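CopN (Chlamydia pneumoniae, PDB 4NRH) probably acts as a gatekeeper of type III secretion that, bound to its chaperone Scc3, directs the secretion of translocator proteins. Local coordinates at residues Q73-P76 with P77-K81; D43-P47 with E48-A52; P175-P178 with S179-Q183; R274-S277 with S278-S282; S222-F226 with V227-E231. All blocks are in the same frame, centred on the assembly; numbering follows the deposited sequence.

Interaction 1 (Q73-P76 with P77-K81)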
loop_
_atom_site.group_PDB
_atom_site.type_symbol
_atom_site.label_atom_id
_atom_site.label_comp_id
_atom_site.label_asym_id
_atom_site.label_seq_id
_atom_site.Cartn_x
_atom_site.Cartn_y
_atom_site.Cartn_z
ATOM N N GLN A 73 -15.363 27.432 -28.264
ATOM C CA GLN A 73 -15.397 28.534 -27.309
ATOM C C GLN A 73 -15.011 29.879 -27.926
ATOM O O GLN A 73 -15.551 30.916 -27.545
ATOM C CB GLN A 73 -14.479 28.227 -26.121
ATOM C CG GLN A 73 -14.678 29.153 -24.929
ATOM C CD GLN A 73 -13.762 28.820 -23.767
ATOM O OE1 GLN A 73 -13.056 27.810 -23.785
ATOM N NE2 GLN A 73 -13.767 29.670 -22.750
ATOM N N THR A 74 -14.081 29.863 -28.877
ATOM C CA THR A 74 -13.540 31.105 -29.423
ATOM C C THR A 74 -14.368 31.685 -30.568
ATOM O O THR A 74 -14.203 32.850 -30.926
ATOM C CB THR A 74 -12.090 30.915 -29.920
ATOM O OG1 THR A 74 -11.475 32.197 -30.108
ATOM C CG2 THR A 74 -12.063 30.146 -31.236
ATOM N N THR A 75 -15.260 30.879 -31.136
ATOM C CA THR A 75 -16.033 31.298 -32.303
ATOM C C THR A 75 -17.116 32.319 -31.948
ATOM O O THR A 75 -18.060 32.003 -31.221
ATOM C CB THR A 75 -16.679 30.091 -33.000
ATOM O OG1 THR A 75 -15.656 29.167 -33.390
ATOM C CG2 THR A 75 -17.442 30.537 -34.238
ATOM N N PRO A 76 -16.972 33.551 -32.465
ATOM C CA PRO A 76 -17.806 34.730 -32.190
ATOM C C PRO A 76 -19.231 34.623 -32.753
ATOM O O PRO A 76 -19.496 33.730 -33.557
ATOM C CB PRO A 76 -17.031 35.860 -32.877
ATOM C CG PRO A 76 -16.313 35.193 -33.981
ATOM C CD PRO A 76 -15.914 33.852 -33.445
ATOM N N PRO A 77 -20.138 35.526 -32.330
ATOM C CA PRO A 77 -21.539 35.534 -32.776
ATOM C C PRO A 77 -21.738 35.641 -34.290
ATOM O O PRO A 77 -22.687 35.054 -34.809
ATOM C CB PRO A 77 -22.115 36.773 -32.082
ATOM C CG PRO A 77 -21.308 36.912 -30.853
ATOM C CD PRO A 77 -19.916 36.489 -31.233
ATOM N N SER A 78 -20.875 36.386 -34.979
ATOM C CA SER A 78 -21.017 36.580 -36.422
ATOM C C SER A 78 -20.940 35.261 -37.188
ATOM O O SER A 78 -21.585 35.097 -38.224
ATOM C CB SER A 78 -19.947 37.541 -36.945
ATOM O OG SER A 78 -18.647 37.087 -36.611
ATOM N N GLN A 79 -20.149 34.325 -36.672
ATOM C CA GLN A 79 -19.987 33.030 -37.317
ATOM C C GLN A 79 -20.850 31.976 -36.631
ATOM O O GLN A 79 -20.344 30.965 -36.145
ATOM C CB GLN A 79 -18.518 32.602 -37.302
ATOM C CG GLN A 79 -17.567 33.615 -37.922
ATOM C CD GLN A 79 -16.110 33.262 -37.688
ATOM O OE1 GLN A 79 -15.526 33.626 -36.668
ATOM N NE2 GLN A 79 -15.517 32.541 -38.632
ATOM N N GLY A 80 -22.154 32.229 -36.595
ATOM C CA GLY A 80 -23.097 31.345 -35.935
ATOM C C GLY A 80 -23.158 29.967 -36.564
ATOM O O GLY A 80 -23.174 28.955 -35.862
ATOM N N LYS A 81 -23.199 29.935 -37.892
ATOM C CA LYS A 81 -23.271 28.684 -38.638
ATOM C C LYS A 81 -22.055 27.802 -38.361
ATOM O O LYS A 81 -22.181 26.588 -38.206
ATOM C CB LYS A 81 -23.389 28.965 -40.137
ATOM C CG LYS A 81 -24.687 29.656 -40.536
ATOM C CD LYS A 81 -25.898 28.750 -40.377
ATOM C CE LYS A 81 -25.989 27.738 -41.506
ATOM N NZ LYS A 81 -27.302 27.035 -41.505
HETATM O O HOH W 1 -21.078 31.997 -32.924
#
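Pro76 and Gln79 meet at a slant, with the carboxamide oxygen of Gln79 lying against the CG and CD methylenes of the proline. OE1 is 3.2 Å from Pro76 CG and almost equally close to Pro76 CD, so the polar end of a glutamine rests on two ring carbons. The first torsion of Gln79 sets CG beside its own backbone N (chi1 -55°), and this setting carries the extended chain back to the Pro76 ring. Thr75 approaches Gln79 differently, crossing it at roughly a right angle. Its methyl CG2 is 3.8 Å from Gln79 CB and 3.5 Å from Gln79 O, while OG1 turns back to bond with Leu71 O in the last turn of helix 61-74. One threonine thus spends its hydroxyl on the helix it has just left and its methyl on the helix to come. The two prolines are consecutive, and the 3.4 Å between Pro76 CB and Pro77 CD comes with the covalent link between them. Their rings leave few backbone freedoms at the bend. A single hydrogen bond closes it: Gln79 N reaches Pro76 O over 3.2 Å, approaching from well above the carbonyl plane and with an N-H···O angle of 140°, bent rather than straight. Thr75 also packs on Lys83 and Leu86, tying the bend to helix 80-97. With Pro77 and Ser78 both in helical backbone conformation, this is a type III beta-turn, one 3-10 turn, joining two consecutive helices of the HrpJ-like region, with Gln79 as the N-cap of the second.

Interaction 2 (D43-P47 with E48-A52)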
loop_
_atom_site.group_PDB
_atom_site.type_symbol
_atom_site.label_atom_id
_atom_site.label_comp_id
_atom_site.label_asym_id
_atom_site.label_seq_id
_atom_site.Cartn_x
_atom_site.Cartn_y
_atom_site.Cartn_z
ATOM N N ASP A 43 -15.796 29.808 -42.648
ATOM C CA ASP A 43 -17.141 29.998 -42.113
ATOM C C ASP A 43 -18.126 28.954 -42.631
ATOM O O ASP A 43 -19.100 28.618 -41.957
ATOM C CB ASP A 43 -17.653 31.400 -42.456
ATOM C CG ASP A 43 -16.896 32.492 -41.727
ATOM O OD1 ASP A 43 -16.124 32.165 -40.803
ATOM O OD2 ASP A 43 -17.075 33.677 -42.077
ATOM N N ASP A 44 -17.866 28.447 -43.831
ATOM C CA ASP A 44 -18.782 27.528 -44.495
ATOM C C ASP A 44 -18.341 26.073 -44.360
ATOM O O ASP A 44 -18.802 25.206 -45.101
ATOM C CB ASP A 44 -18.917 27.897 -45.974
ATOM C CG ASP A 44 -17.585 27.879 -46.703
ATOM O OD1 ASP A 44 -16.533 27.930 -46.030
ATOM O OD2 ASP A 44 -17.590 27.813 -47.950
ATOM N N ALA A 45 -17.448 25.812 -43.410
ATOM C CA ALA A 45 -16.930 24.465 -43.200
ATOM C C ALA A 45 -17.970 23.546 -42.565
ATOM O O ALA A 45 -18.662 23.931 -41.624
ATOM C CB ALA A 45 -15.677 24.510 -42.340
ATOM N N SER A 46 -18.067 22.330 -43.089
ATOM C CA SER A 46 -18.963 21.320 -42.538
ATOM C C SER A 46 -18.287 20.616 -41.365
ATOM O O SER A 46 -17.066 20.691 -41.224
ATOM C CB SER A 46 -19.358 20.308 -43.618
ATOM O OG SER A 46 -18.232 19.574 -44.066
ATOM N N PRO A 47 -19.079 19.950 -40.504
ATOM C CA PRO A 47 -18.511 19.129 -39.428
ATOM C C PRO A 47 -17.456 18.147 -39.937
ATOM O O PRO A 47 -16.434 17.949 -39.278
ATOM C CB PRO A 47 -19.730 18.391 -38.878
ATOM C CG PRO A 47 -20.852 19.343 -39.100
ATOM C CD PRO A 47 -20.547 20.040 -40.404
ATOM N N GLU A 48 -17.710 17.538 -41.092
ATOM C CA GLU A 48 -16.749 16.637 -41.719
ATOM C C GLU A 48 -15.452 17.364 -42.062
ATOM O O GLU A 48 -14.361 16.863 -41.795
ATOM C CB GLU A 48 -17.341 16.003 -42.982
ATOM C CG GLU A 48 -18.447 14.989 -42.725
ATOM C CD GLU A 48 -19.778 15.637 -42.398
ATOM O OE1 GLU A 48 -19.936 16.847 -42.664
ATOM O OE2 GLU A 48 -20.669 14.934 -41.876
ATOM N N ASP A 49 -15.584 18.544 -42.663
ATOM C CA ASP A 49 -14.434 19.370 -43.019
ATOM C C ASP A 49 -13.622 19.737 -41.782
ATOM O O ASP A 49 -12.391 19.703 -41.799
ATOM C CB ASP A 49 -14.883 20.642 -43.738
ATOM C CG ASP A 49 -15.441 20.369 -45.119
ATOM O OD1 ASP A 49 -15.139 19.298 -45.687
ATOM O OD2 ASP A 49 -16.184 21.229 -45.637
ATOM N N ILE A 50 -14.328 20.094 -40.714
ATOM C CA ILE A 50 -13.698 20.457 -39.452
ATOM C C ILE A 50 -12.870 19.310 -38.887
ATOM O O ILE A 50 -11.694 19.484 -38.568
ATOM C CB ILE A 50 -14.749 20.879 -38.407
ATOM C CG1 ILE A 50 -15.436 22.177 -38.835
ATOM C CG2 ILE A 50 -14.108 21.031 -37.038
ATOM C CD1 ILE A 50 -16.741 22.438 -38.116
ATOM N N LEU A 51 -13.486 18.136 -38.777
ATOM C CA LEU A 51 -12.808 16.967 -38.226
ATOM C C LEU A 51 -11.568 16.594 -39.029
ATOM O O LEU A 51 -10.521 16.308 -38.456
ATOM C CB LEU A 51 -13.767 15.775 -38.165
ATOM C CG LEU A 51 -14.886 15.867 -37.125
ATOM C CD1 LEU A 51 -15.847 14.697 -37.260
ATOM C CD2 LEU A 51 -14.300 15.925 -35.723
ATOM N N ALA A 52 -11.685 16.626 -40.354
ATOM C CA ALA A 52 -10.568 16.307 -41.240
ATOM C C ALA A 52 -9.367 17.211 -40.977
ATOM O O ALA A 52 -8.229 16.744 -40.911
ATOM C CB ALA A 52 -11.000 16.414 -42.694
#
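Ala45 opens the contact with its methyl: CB lies 4.2 Å from Ile50 CG1 and just as far from Asp49 CB. The residue before the N-cap thereby meets the fourth residue of helix 47-57, the pairing of a hydrophobic staple, here a slight one, made by a single methyl. Ser46, the N-cap itself, does most of the polar work. Its OG is held between the backbone N and the carbonyl carbon (chi1 65°), from where it faces the first helical turn and accepts Asp49 N over 3.2 Å. Asp49 answers in the reverse sense. CG sits beside its own backbone N, bringing the carboxylate back across the turn until OD2 stands 3.4 Å from Ser46 N. This return bond is straight, at 171°, but long, and counts as weak. The two bonds together make a capping box. The carbonyl of Ser46 also joins the helix, taking Ile50 N over 2.8 Å, and Ile50 lays CG1 and CD1 beside that same oxygen. Pro47 follows as the first helical residue. Having no N-H, it suits a position where an amide would find no carbonyl within the helix, and its O accepts Leu51 N at 3.0 Å. The Glu48 chain, bent at its second torsion, curls back so that OE1 approaches Ser46 OG to 3.5 Å. Ile50 also packs against Ala85, Leu86 and Ala89 of helix 80-97. Chemically, two carboxylates gathered at a helix N-terminus would probably be stabilised by the positive end of the helix dipole, while the serine hydroxyl gives Asp49 N a side-chain acceptor and the aspartate takes Ser46 N weakly.

Interaction 3 (P175-P178 with S179-Q183)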
loop_
_atom_site.group_PDB
_atom_site.type_symbol
_atom_site.label_atom_id
_atom_site.label_comp_id
_atom_site.label_asym_id
_atom_site.label_seq_id
_atom_site.Cartn_x
_atom_site.Cartn_y
_atom_site.Cartn_z
ATOM N N PRO A 175 -18.223 7.873 -16.949
ATOM C CA PRO A 175 -19.056 6.796 -17.490
ATOM C C PRO A 175 -18.247 5.613 -18.019
ATOM O O PRO A 175 -18.806 4.539 -18.241
ATOM C CB PRO A 175 -19.800 7.487 -18.631
ATOM C CG PRO A 175 -18.817 8.492 -19.132
ATOM C CD PRO A 175 -18.042 8.966 -17.921
ATOM N N TYR A 176 -16.948 5.813 -18.216
ATOM C CA TYR A 176 -16.110 4.809 -18.864
ATOM C C TYR A 176 -15.672 3.697 -17.913
ATOM O O TYR A 176 -15.813 2.516 -18.228
ATOM C CB TYR A 176 -14.885 5.480 -19.488
ATOM C CG TYR A 176 -15.239 6.574 -20.470
ATOM C CD1 TYR A 176 -15.895 6.282 -21.658
ATOM C CD2 TYR A 176 -14.924 7.902 -20.204
ATOM C CE1 TYR A 176 -16.226 7.279 -22.557
ATOM C CE2 TYR A 176 -15.251 8.907 -21.098
ATOM C CZ TYR A 176 -15.901 8.589 -22.273
ATOM O OH TYR A 176 -16.229 9.584 -23.167
ATOM N N VAL A 177 -15.141 4.072 -16.754
ATOM C CA VAL A 177 -14.667 3.090 -15.783
ATOM C C VAL A 177 -15.377 3.260 -14.442
ATOM O O VAL A 177 -15.330 4.334 -13.842
ATOM C CB VAL A 177 -13.142 3.189 -15.573
ATOM C CG1 VAL A 177 -12.685 2.220 -14.492
ATOM C CG2 VAL A 177 -12.409 2.922 -16.880
ATOM N N PRO A 178 -16.043 2.193 -13.972
ATOM C CA PRO A 178 -16.834 2.209 -12.735
ATOM C C PRO A 178 -15.988 2.470 -11.490
ATOM O O PRO A 178 -14.810 2.112 -11.452
ATOM C CB PRO A 178 -17.448 0.804 -12.691
ATOM C CG PRO A 178 -16.549 -0.033 -13.531
ATOM C CD PRO A 178 -16.064 0.871 -14.620
ATOM N N SER A 179 -16.599 3.100 -10.491
ATOM C CA SER A 179 -15.922 3.464 -9.250
ATOM C C SER A 179 -15.309 2.261 -8.536
ATOM O O SER A 179 -14.164 2.318 -8.087
ATOM C CB SER A 179 -16.894 4.183 -8.313
ATOM O OG SER A 179 -16.389 4.235 -6.991
ATOM N N ALA A 180 -16.081 1.183 -8.425
ATOM C CA ALA A 180 -15.633 -0.021 -7.728
ATOM C C ALA A 180 -14.366 -0.600 -8.351
ATOM O O ALA A 180 -13.499 -1.121 -7.647
ATOM C CB ALA A 180 -16.739 -1.065 -7.716
ATOM N N GLN A 181 -14.269 -0.511 -9.674
ATOM C CA GLN A 181 -13.106 -1.019 -10.392
ATOM C C GLN A 181 -11.857 -0.199 -10.096
ATOM O O GLN A 181 -10.770 -0.751 -9.918
ATOM C CB GLN A 181 -13.366 -1.043 -11.896
ATOM C CG GLN A 181 -12.171 -1.523 -12.696
ATOM C CD GLN A 181 -11.734 -2.921 -12.302
ATOM O OE1 GLN A 181 -12.486 -3.884 -12.453
ATOM N NE2 GLN A 181 -10.514 -3.038 -11.789
ATOM N N LEU A 182 -12.017 1.121 -10.051
ATOM C CA LEU A 182 -10.907 2.013 -9.742
ATOM C C LEU A 182 -10.376 1.723 -8.346
ATOM O O LEU A 182 -9.171 1.766 -8.112
ATOM C CB LEU A 182 -11.338 3.477 -9.852
ATOM C CG LEU A 182 -11.502 4.041 -11.265
ATOM C CD1 LEU A 182 -11.999 5.477 -11.213
ATOM C CD2 LEU A 182 -10.191 3.952 -12.034
ATOM N N GLN A 183 -11.288 1.419 -7.426
ATOM C CA GLN A 183 -10.925 1.085 -6.054
ATOM C C GLN A 183 -10.026 -0.147 -6.006
ATOM O O GLN A 183 -8.992 -0.147 -5.340
ATOM C CB GLN A 183 -12.179 0.845 -5.215
ATOM C CG GLN A 183 -12.473 1.935 -4.201
ATOM C CD GLN A 183 -13.712 1.635 -3.381
ATOM O OE1 GLN A 183 -14.746 1.238 -3.919
ATOM N NE2 GLN A 183 -13.613 1.824 -2.070
#
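Val177 and Leu182 cross at about a right angle, one methyl of the valine set against the branch point of the leucine. With CG1 opposite the backbone N (chi1 176°), that methyl is carried over the first turn of helix 179-215, where it lies 3.9 Å from Leu182 CG and no farther from CD2. Leucine takes the other common setting, CG beside its own backbone N, which places CG by the valine; with CD1 extended away (chi2 177°), CD2 is the branch turned to Val177 CG1. Gln181 is reached by the same valine methyl, though less closely, at 4.2 Å from its CG. The glutamine begins by heading for the loop, then bends at chi2 (59°), so its carboxamide ends up leading elsewhere and only the aliphatic root of the side chain takes part. That root lies alongside Pro178, the two side chains pointing the same way, with Pro178 CG 3.7 Å from Gln181 CB. Pro178 is the N-cap, yet its ring carries no acceptor, so no side-chain cap comes from it. Its O opens the helical bonding, taking Leu182 N in the carbonyl plane over 3.3 Å, and more weakly Gln181 N over 3.2 Å. Since Val177 stands just before the cap and Leu182 is the fourth helical residue, their pairing is a hydrophobic staple, here formed without a capping box. Leu182, the buried partner, packs on Met166 and Leu170. The start of helix 179-215 thus touches helix 152-172 through Leu182 and Ser179, and helix 99-105 through Val177, which reaches Arg99.

Interaction 4 (R274-S277 with S278-S282)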
loop_
_atom_site.group_PDB
_atom_site.type_symbol
_atom_site.label_atom_id
_atom_site.label_comp_id
_atom_site.label_asym_id
_atom_site.label_seq_id
_atom_site.Cartn_x
_atom_site.Cartn_y
_atom_site.Cartn_z
ATOM N N ARG A 274 12.858 -5.649 7.448
ATOM C CA ARG A 274 12.718 -4.333 8.064
ATOM C C ARG A 274 12.990 -3.195 7.084
ATOM O O ARG A 274 12.894 -2.025 7.450
ATOM C CB ARG A 274 13.651 -4.205 9.268
ATOM C CG ARG A 274 15.121 -4.094 8.905
ATOM C CD ARG A 274 15.948 -3.638 10.095
ATOM N NE ARG A 274 17.372 -3.889 9.902
ATOM C CZ ARG A 274 18.210 -3.028 9.334
ATOM N NH1 ARG A 274 17.765 -1.856 8.899
ATOM N NH2 ARG A 274 19.493 -3.337 9.200
ATOM N N GLN A 275 13.327 -3.536 5.844
ATOM C CA GLN A 275 13.682 -2.525 4.851
ATOM C C GLN A 275 12.670 -2.452 3.712
ATOM O O GLN A 275 12.662 -1.495 2.938
ATOM C CB GLN A 275 15.077 -2.796 4.285
ATOM C CG GLN A 275 16.194 -2.726 5.315
ATOM C CD GLN A 275 16.455 -1.312 5.794
ATOM O OE1 GLN A 275 15.881 -0.864 6.787
ATOM N NE2 GLN A 275 17.324 -0.599 5.087
ATOM N N THR A 276 11.816 -3.465 3.614
ATOM C CA THR A 276 10.795 -3.491 2.576
ATOM C C THR A 276 9.426 -3.153 3.160
ATOM O O THR A 276 9.242 -3.159 4.377
ATOM C CB THR A 276 10.737 -4.858 1.871
ATOM O OG1 THR A 276 10.493 -5.889 2.834
ATOM C CG2 THR A 276 12.049 -5.145 1.153
ATOM N N SER A 277 8.477 -2.854 2.280
ATOM C CA SER A 277 7.158 -2.376 2.680
ATOM C C SER A 277 6.402 -3.357 3.571
ATOM O O SER A 277 6.414 -4.565 3.335
ATOM C CB SER A 277 6.317 -2.063 1.443
ATOM O OG SER A 277 4.990 -1.721 1.807
ATOM N N SER A 278 5.750 -2.820 4.599
ATOM C CA SER A 278 4.940 -3.617 5.512
ATOM C C SER A 278 3.749 -4.238 4.789
ATOM O O SER A 278 3.216 -5.264 5.213
ATOM C CB SER A 278 4.453 -2.759 6.681
ATOM O OG SER A 278 3.467 -1.831 6.264
ATOM N N ARG A 279 3.338 -3.604 3.697
ATOM C CA ARG A 279 2.200 -4.058 2.905
ATOM C C ARG A 279 2.468 -5.407 2.234
ATOM O O ARG A 279 1.538 -6.112 1.845
ATOM C CB ARG A 279 1.845 -3.004 1.854
ATOM C CG ARG A 279 0.480 -3.182 1.216
ATOM C CD ARG A 279 0.190 -2.059 0.237
ATOM N NE ARG A 279 -1.079 -2.254 -0.457
ATOM C CZ ARG A 279 -2.252 -1.838 0.006
ATOM N NH1 ARG A 279 -2.321 -1.205 1.170
ATOM N NH2 ARG A 279 -3.357 -2.056 -0.693
ATOM N N LEU A 280 3.744 -5.758 2.103
ATOM C CA LEU A 280 4.149 -7.040 1.527
ATOM C C LEU A 280 3.618 -8.237 2.311
ATOM O O LEU A 280 3.466 -9.328 1.763
ATOM C CB LEU A 280 5.673 -7.129 1.454
ATOM C CG LEU A 280 6.378 -6.298 0.387
ATOM C CD1 LEU A 280 7.868 -6.554 0.456
ATOM C CD2 LEU A 280 5.834 -6.634 -0.990
ATOM N N PHE A 281 3.338 -8.028 3.594
ATOM C CA PHE A 281 2.925 -9.119 4.469
ATOM C C PHE A 281 1.446 -9.012 4.832
ATOM O O PHE A 281 0.997 -7.998 5.366
ATOM C CB PHE A 281 3.788 -9.135 5.734
ATOM C CG PHE A 281 5.267 -9.179 5.455
ATOM C CD1 PHE A 281 5.985 -8.009 5.263
ATOM C CD2 PHE A 281 5.934 -10.390 5.371
ATOM C CE1 PHE A 281 7.342 -8.046 5.001
ATOM C CE2 PHE A 281 7.291 -10.433 5.110
ATOM C CZ PHE A 281 7.995 -9.258 4.924
ATOM N N SER A 282 0.696 -10.069 4.535
ATOM C CA SER A 282 -0.742 -10.091 4.777
ATOM C C SER A 282 -1.086 -10.342 6.243
ATOM O O SER A 282 -2.232 -10.162 6.655
ATOM C CB SER A 282 -1.407 -11.157 3.903
ATOM O OG SER A 282 -0.814 -12.426 4.116
#
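The Phe281 ring meets the carbonyl oxygen of Ser277 obliquely, its CE1 4.0 Å away, and Thr276 OG1 approaches from a similarly slanting direction but farther off. At its edge, in the ring plane, lies Ser278 O. Tyr233 and Ile237 of helix 226-237 and Tyr49 of the chaperone chain add further contacts to the ring. The guanidinium of Arg279, a second flat group, is borne away from the turn on an extended chain: NH2 makes a salt bridge to Asp29 and NH1 bonds Phe27 O, both of the chaperone, while NE bonds Asn191. Two bonds shape the turn itself. Ser277 OG, opposite its own backbone N (chi1 174°), accepts Arg279 N over 3.1 Å, and Ser277 O accepts Leu280 N over 3.2 Å from well above the carbonyl plane. Leu280 crosses Thr276 at about a right angle, its CD1 3.6 Å from both CB and OG1 of the threonine; that hydroxyl is engaged with Ala272 O and Tyr233 OH. Bonds accepted by both the side-chain and main-chain oxygens of one serine define an ST motif, opening a short 3-10 segment. Ser277 OG is also hydrogen-bonded to Glu23 of the chaperone, and Ser278 OG to Pro26 O there. The loop, seen here bound to the chaperone, thus forms part of the CopN–Scc3 interface, its serines and arginine serving both the turn and the partner.

Interaction 5 (S222-F226 with V227-E231)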
loop_
_atom_site.group_PDB
_atom_site.type_symbol
_atom_site.label_atom_id
_atom_site.label_comp_id
_atom_site.label_asym_id
_atom_site.label_seq_id
_atom_site.Cartn_x
_atom_site.Cartn_y
_atom_site.Cartn_z
ATOM N N SER A 222 26.481 -17.242 -12.555
ATOM C CA SER A 222 26.324 -16.189 -13.552
ATOM C C SER A 222 24.854 -15.844 -13.780
ATOM O O SER A 222 24.527 -14.727 -14.180
ATOM C CB SER A 222 26.976 -16.602 -14.873
ATOM O OG SER A 222 26.300 -17.700 -15.459
ATOM N N ASP A 223 23.972 -16.805 -13.520
ATOM C CA ASP A 223 22.540 -16.605 -13.727
ATOM C C ASP A 223 21.876 -15.885 -12.555
ATOM O O ASP A 223 20.651 -15.794 -12.484
ATOM C CB ASP A 223 21.850 -17.951 -13.982
ATOM C CG ASP A 223 22.078 -18.959 -12.861
ATOM O OD1 ASP A 223 22.529 -18.565 -11.765
ATOM O OD2 ASP A 223 21.801 -20.156 -13.079
ATOM N N LEU A 224 22.696 -15.379 -11.640
ATOM C CA LEU A 224 22.206 -14.726 -10.432
ATOM C C LEU A 224 22.148 -13.207 -10.577
ATOM O O LEU A 224 23.148 -12.568 -10.903
ATOM C CB LEU A 224 23.080 -15.092 -9.233
ATOM C CG LEU A 224 22.675 -14.417 -7.923
ATOM C CD1 LEU A 224 21.300 -14.890 -7.482
ATOM C CD2 LEU A 224 23.708 -14.669 -6.841
ATOM N N ASN A 225 20.973 -12.635 -10.336
ATOM C CA ASN A 225 20.805 -11.187 -10.378
ATOM C C ASN A 225 19.748 -10.731 -9.377
ATOM O O ASN A 225 19.067 -11.558 -8.771
ATOM C CB ASN A 225 20.444 -10.729 -11.793
ATOM C CG ASN A 225 19.283 -11.507 -12.382
ATOM O OD1 ASN A 225 18.160 -11.445 -11.883
ATOM N ND2 ASN A 225 19.551 -12.247 -13.452
ATOM N N PHE A 226 19.609 -9.419 -9.209
ATOM C CA PHE A 226 18.711 -8.879 -8.190
ATOM C C PHE A 226 17.242 -9.189 -8.472
ATOM O O PHE A 226 16.427 -9.234 -7.552
ATOM C CB PHE A 226 18.916 -7.366 -8.043
ATOM C CG PHE A 226 18.311 -6.552 -9.153
ATOM C CD1 PHE A 226 19.011 -6.328 -10.327
ATOM C CD2 PHE A 226 17.053 -5.989 -9.011
ATOM C CE1 PHE A 226 18.461 -5.572 -11.346
ATOM C CE2 PHE A 226 16.498 -5.233 -10.025
ATOM C CZ PHE A 226 17.203 -5.024 -11.193
ATOM N N VAL A 227 16.908 -9.399 -9.741
ATOM C CA VAL A 227 15.548 -9.767 -10.115
ATOM C C VAL A 227 15.244 -11.186 -9.644
ATOM O O VAL A 227 14.172 -11.454 -9.095
ATOM C CB VAL A 227 15.327 -9.660 -11.636
ATOM C CG1 VAL A 227 13.935 -10.149 -12.008
ATOM C CG2 VAL A 227 15.532 -8.223 -12.097
ATOM N N LYS A 228 16.196 -12.089 -9.859
ATOM C CA LYS A 228 16.073 -13.471 -9.407
ATOM C C LYS A 228 15.937 -13.538 -7.890
ATOM O O LYS A 228 15.110 -14.282 -7.364
ATOM C CB LYS A 228 17.279 -14.294 -9.864
ATOM C CG LYS A 228 17.175 -14.825 -11.285
ATOM C CD LYS A 228 16.027 -15.813 -11.420
ATOM C CE LYS A 228 16.047 -16.501 -12.775
ATOM N NZ LYS A 228 14.953 -17.503 -12.906
ATOM N N VAL A 229 16.760 -12.759 -7.196
ATOM C CA VAL A 229 16.739 -12.714 -5.738
ATOM C C VAL A 229 15.410 -12.164 -5.227
ATOM O O VAL A 229 14.845 -12.677 -4.259
ATOM C CB VAL A 229 17.897 -11.855 -5.186
ATOM C CG1 VAL A 229 17.831 -11.782 -3.670
ATOM C CG2 VAL A 229 19.238 -12.415 -5.637
ATOM N N ALA A 230 14.912 -11.121 -5.887
ATOM C CA ALA A 230 13.640 -10.509 -5.515
ATOM C C ALA A 230 12.475 -11.476 -5.691
ATOM O O ALA A 230 11.557 -11.508 -4.872
ATOM C CB ALA A 230 13.403 -9.247 -6.333
ATOM N N GLU A 231 12.517 -12.262 -6.761
ATOM C CA GLU A 231 11.469 -13.244 -7.024
ATOM C C GLU A 231 11.494 -14.370 -5.994
ATOM O O GLU A 231 10.449 -14.892 -5.613
ATOM C CB GLU A 231 11.603 -13.809 -8.440
ATOM C CG GLU A 231 11.204 -12.824 -9.531
ATOM C CD GLU A 231 11.623 -13.277 -10.917
ATOM O OE1 GLU A 231 12.439 -14.217 -11.019
ATOM O OE2 GLU A 231 11.137 -12.690 -11.907
#
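Asn225 supplies the side-chain cap: its OD1 accepts Lys228 N over 2.9 Å, the donor tilted 26° from the amide plane. Asn225 stands at the N-cap, and a first torsion of 51° brings OD1 to that amide. Its main-chain O takes Val229 N at 3.0 Å, and Phe226 O takes Ala230 N at 2.9 Å, so helical bonding starts at the cap. The aliphatic part of Lys228 runs past the cap, CG lying 3.6 Å from Asn225 OD1, before its end leads away.

The aromatic contact is a CH-pi one between neighbours in sequence. Val227 CG2 stands over one face of the Phe226 ring, 3.8 Å from its centroid and shifted toward the rim.

Apolar contact comes from Leu224 and Val229, which cross at a slant with CD1 and CG2 3.7 Å apart. As residues before the cap and fourth in the helix, they form a hydrophobic staple.

Around this start, Leu254 of helix 244-255 touches Leu224, Lys228 and Val229, while Phe202 of helix 179-215 backs Val229 and Ala230. Phe226 meets Tyr152 edge-to-face, linking helix 226-237 to helix 152-172 as well.

How the interactions relate
Along the chain the order is interaction 2, 1, 3, 5, 4, each a local turn at or between helices of an elongated all-helical molecule. Interactions 1 and 2 share the HrpJ-like region, their centres 14 Å apart; interaction 1 contains the start of helix 80-97, against which Pro47 and Ile50 of interaction 2 pack. Interactions 4 and 5 lie in the third helical domain, 20 Å apart between centres; both touch helix 179-215, and interaction 4 touches helix 226-237, on which interaction 5 lies. Helix 179-215, begun at interaction 3, runs toward that pair. Of the five, only interaction 4 meets the chaperone, and this turn is 57 to 59 Å, centre to centre, from interactions 2 and 1.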